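Local coordinates for small ribosomal subunit biogenesis GTPase RsgA (Thermotoga maritima, PDB 1U0L), which probably assists late maturation of the 30S ribosomal subunit as a circularly permuted, zinc-binding GTPase that hydrolyses GTP slowly, at residues Y102-D105 / K106-L110. Numbering follows the deposited sequence.
Sequences YIID and KFLVL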
ATOM      1  N   TYR A 102     -11.652 -11.722  -3.604  1.00 40.84           N
ATOM      2  CA  TYR A 102     -11.368 -11.922  -2.187  1.00 41.10           C
ATOM      3  C   TYR A 102      -9.973 -11.409  -1.822  1.00 40.81           C
ATOM      4  O   TYR A 102      -9.813 -10.670  -0.848  1.00 40.57           O
ATOM      5  CB  TYR A 102     -11.485 -13.401  -1.816  1.00 26.54           C
ATOM      6  CG  TYR A 102     -11.035 -13.692  -0.406  1.00 24.94           C
ATOM      7  CD1 TYR A 102     -11.884 -13.467   0.678  1.00 27.34           C
ATOM      8  CD2 TYR A 102      -9.749 -14.160  -0.152  1.00 24.68           C
ATOM      9  CE1 TYR A 102     -11.465 -13.702   1.982  1.00 29.29           C
ATOM     10  CE2 TYR A 102      -9.313 -14.398   1.145  1.00 28.62           C
ATOM     11  CZ  TYR A 102     -10.174 -14.169   2.207  1.00 30.84           C
ATOM     12  OH  TYR A 102      -9.754 -14.408   3.499  1.00 33.93           O
ATOM     13  N   ILE A 103      -8.966 -11.815  -2.595  1.00 36.56           N
ATOM     14  CA  ILE A 103      -7.602 -11.359  -2.349  1.00 36.75           C
ATOM     15  C   ILE A 103      -7.563  -9.850  -2.504  1.00 35.67           C
ATOM     16  O   ILE A 103      -6.970  -9.157  -1.683  1.00 36.27           O
ATOM     17  CB  ILE A 103      -6.587 -12.008  -3.334  1.00 38.35           C
ATOM     18  CG1 ILE A 103      -6.000 -13.271  -2.700  1.00 36.14           C
ATOM     19  CG2 ILE A 103      -5.469 -11.022  -3.691  1.00 34.14           C
ATOM     20  CD1 ILE A 103      -7.033 -14.305  -2.374  1.00 40.33           C
ATOM     21  N   ILE A 104      -8.213  -9.344  -3.550  1.00 30.21           N
ATOM     22  CA  ILE A 104      -8.263  -7.905  -3.793  1.00 27.78           C
ATOM     23  C   ILE A 104      -8.840  -7.126  -2.605  1.00 29.77           C
ATOM     24  O   ILE A 104      -8.306  -6.081  -2.221  1.00 31.59           O
ATOM     25  CB  ILE A 104      -9.122  -7.555  -5.021  1.00 12.26           C
ATOM     26  CG1 ILE A 104      -8.503  -8.108  -6.295  1.00 11.39           C
ATOM     27  CG2 ILE A 104      -9.234  -6.057  -5.153  1.00 12.18           C
ATOM     28  CD1 ILE A 104      -9.279  -7.748  -7.535  1.00  6.70           C
ATOM     29  N   ASP A 105      -9.929  -7.625  -2.028  1.00 22.42           N
ATOM     30  CA  ASP A 105     -10.552  -6.935  -0.907  1.00 21.92           C
ATOM     31  C   ASP A 105      -9.741  -7.038   0.377  1.00 21.73           C
ATOM     32  O   ASP A 105      -9.813  -6.158   1.240  1.00 18.90           O
ATOM     33  CB  ASP A 105     -11.983  -7.448  -0.687  1.00 25.80           C
ATOM     34  CG  ASP A 105     -12.894  -7.109  -1.849  1.00 28.84           C
ATOM     35  OD1 ASP A 105     -12.596  -6.112  -2.562  1.00 26.38           O
ATOM     36  OD2 ASP A 105     -13.903  -7.826  -2.047  1.00 28.86           O
ATOM     37  N   LYS A 106      -8.960  -8.106   0.503  1.00 26.95           N
ATOM     38  CA  LYS A 106      -8.136  -8.263   1.690  1.00 26.31           C
ATOM     39  C   LYS A 106      -7.023  -7.223   1.596  1.00 26.21           C
ATOM     40  O   LYS A 106      -6.625  -6.613   2.598  1.00 23.87           O
ATOM     41  CB  LYS A 106      -7.569  -9.671   1.761  1.00 23.10           C
ATOM     42  CG  LYS A 106      -6.557  -9.849   2.850  1.00 26.46           C
ATOM     43  CD  LYS A 106      -6.448 -11.276   3.285  1.00 29.30           C
ATOM     44  CE  LYS A 106      -7.727 -11.715   3.974  1.00 32.07           C
ATOM     45  NZ  LYS A 106      -7.578 -13.101   4.527  1.00 36.08           N
ATOM     46  N   PHE A 107      -6.543  -7.004   0.376  1.00 23.90           N
ATOM     47  CA  PHE A 107      -5.502  -6.015   0.139  1.00 24.18           C
ATOM     48  C   PHE A 107      -6.035  -4.624   0.454  1.00 24.52           C
ATOM     49  O   PHE A 107      -5.378  -3.846   1.160  1.00 22.32           O
ATOM     50  CB  PHE A 107      -5.024  -6.079  -1.309  1.00 20.00           C
ATOM     51  CG  PHE A 107      -3.838  -6.956  -1.498  1.00 22.06           C
ATOM     52  CD1 PHE A 107      -3.783  -7.859  -2.552  1.00 21.23           C
ATOM     53  CD2 PHE A 107      -2.763  -6.885  -0.615  1.00 22.49           C
ATOM     54  CE1 PHE A 107      -2.669  -8.688  -2.726  1.00 22.55           C
ATOM     55  CE2 PHE A 107      -1.642  -7.707  -0.776  1.00 23.73           C
ATOM     56  CZ  PHE A 107      -1.595  -8.615  -1.838  1.00 22.20           C
ATOM     57  N   LEU A 108      -7.226  -4.320  -0.069  1.00 23.56           N
ATOM     58  CA  LEU A 108      -7.852  -3.027   0.173  1.00 23.58           C
ATOM     59  C   LEU A 108      -8.106  -2.844   1.668  1.00 23.62           C
ATOM     60  O   LEU A 108      -7.843  -1.776   2.212  1.00 24.81           O
ATOM     61  CB  LEU A 108      -9.164  -2.916  -0.611  1.00 19.92           C
ATOM     62  CG  LEU A 108      -9.000  -2.864  -2.132  1.00 20.68           C
ATOM     63  CD1 LEU A 108     -10.354  -2.985  -2.805  1.00 17.45           C
ATOM     64  CD2 LEU A 108      -8.311  -1.569  -2.536  1.00 18.35           C
ATOM     65  N   VAL A 109      -8.597  -3.884   2.337  1.00 17.70           N
ATOM     66  CA  VAL A 109      -8.850  -3.799   3.771  1.00 19.46           C
ATOM     67  C   VAL A 109      -7.557  -3.366   4.464  1.00 21.95           C
ATOM     68  O   VAL A 109      -7.564  -2.467   5.305  1.00 22.95           O
ATOM     69  CB  VAL A 109      -9.316  -5.154   4.351  1.00 18.79           C
ATOM     70  CG1 VAL A 109      -9.279  -5.113   5.868  1.00 17.24           C
ATOM     71  CG2 VAL A 109     -10.733  -5.459   3.886  1.00 19.26           C
ATOM     72  N   LEU A 110      -6.448  -4.002   4.096  1.00 28.46           N
ATOM     73  CA  LEU A 110      -5.142  -3.668   4.665  1.00 29.48           C
ATOM     74  C   LEU A 110      -4.710  -2.226   4.367  1.00 29.80           C
ATOM     75  O   LEU A 110      -4.201  -1.521   5.242  1.00 25.65           O
ATOM     76  CB  LEU A 110      -4.076  -4.631   4.139  1.00 20.84           C
ATOM     77  CG  LEU A 110      -4.098  -6.013   4.776  1.00 19.97           C
ATOM     78  CD1 LEU A 110      -3.151  -6.918   4.021  1.00 21.07           C
ATOM     79  CD2 LEU A 110      -3.728  -5.932   6.241  1.00 14.33           C
TER
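Tyr102 and Lys106 lie one turn apart on helix 101-113, the helix of a beta-alpha-beta crossover between strands 87-92 and 117-122 of the circularly permuted GTPase domain. Their side chains run alongside each other and point the same way. In both, CG stands anti to the backbone N (chi1 173° in Tyr102, 172° in Lys106), and the lysine chain bends at chi3. This brings Lys106 NZ to the phenol, where it donates a hydrogen bond of 2.7 Å to Tyr102 OH. The backbone repeats the link: Lys106 N bonds to Tyr102 O at 3.0 Å. Helix 282-296 packs over this face, with Met291 touching both side chains and Lys290 forming a cation-pi contact with the Tyr102 ring. Replacing Tyr102 with an alanine would probably leave the Lys106 ammonium without its phenol acceptor and Lys290 without its ring.

The Asp105 side chain leaves the backbone away from the 106-110 segment, yet its OD1 lies 3.9 Å from Leu108 CD1, the two side chains crossing at a slant. OD1 takes a salt bridge from Arg284 and a hydrogen bond with Tyr143, while OD2 bonds to Asn287, so this buried charge is well satisfied. Ile104 and Leu108 face strand 117-122 and helix 130-143, their side chains side by side and pointing the same way, with Ile104 CG2 4.0 Å from Leu108 CD1. On a further side Phe107 reaches Gly176 of the P-loop, and its CD1 lies 3.8 Å from Ile103 CG2.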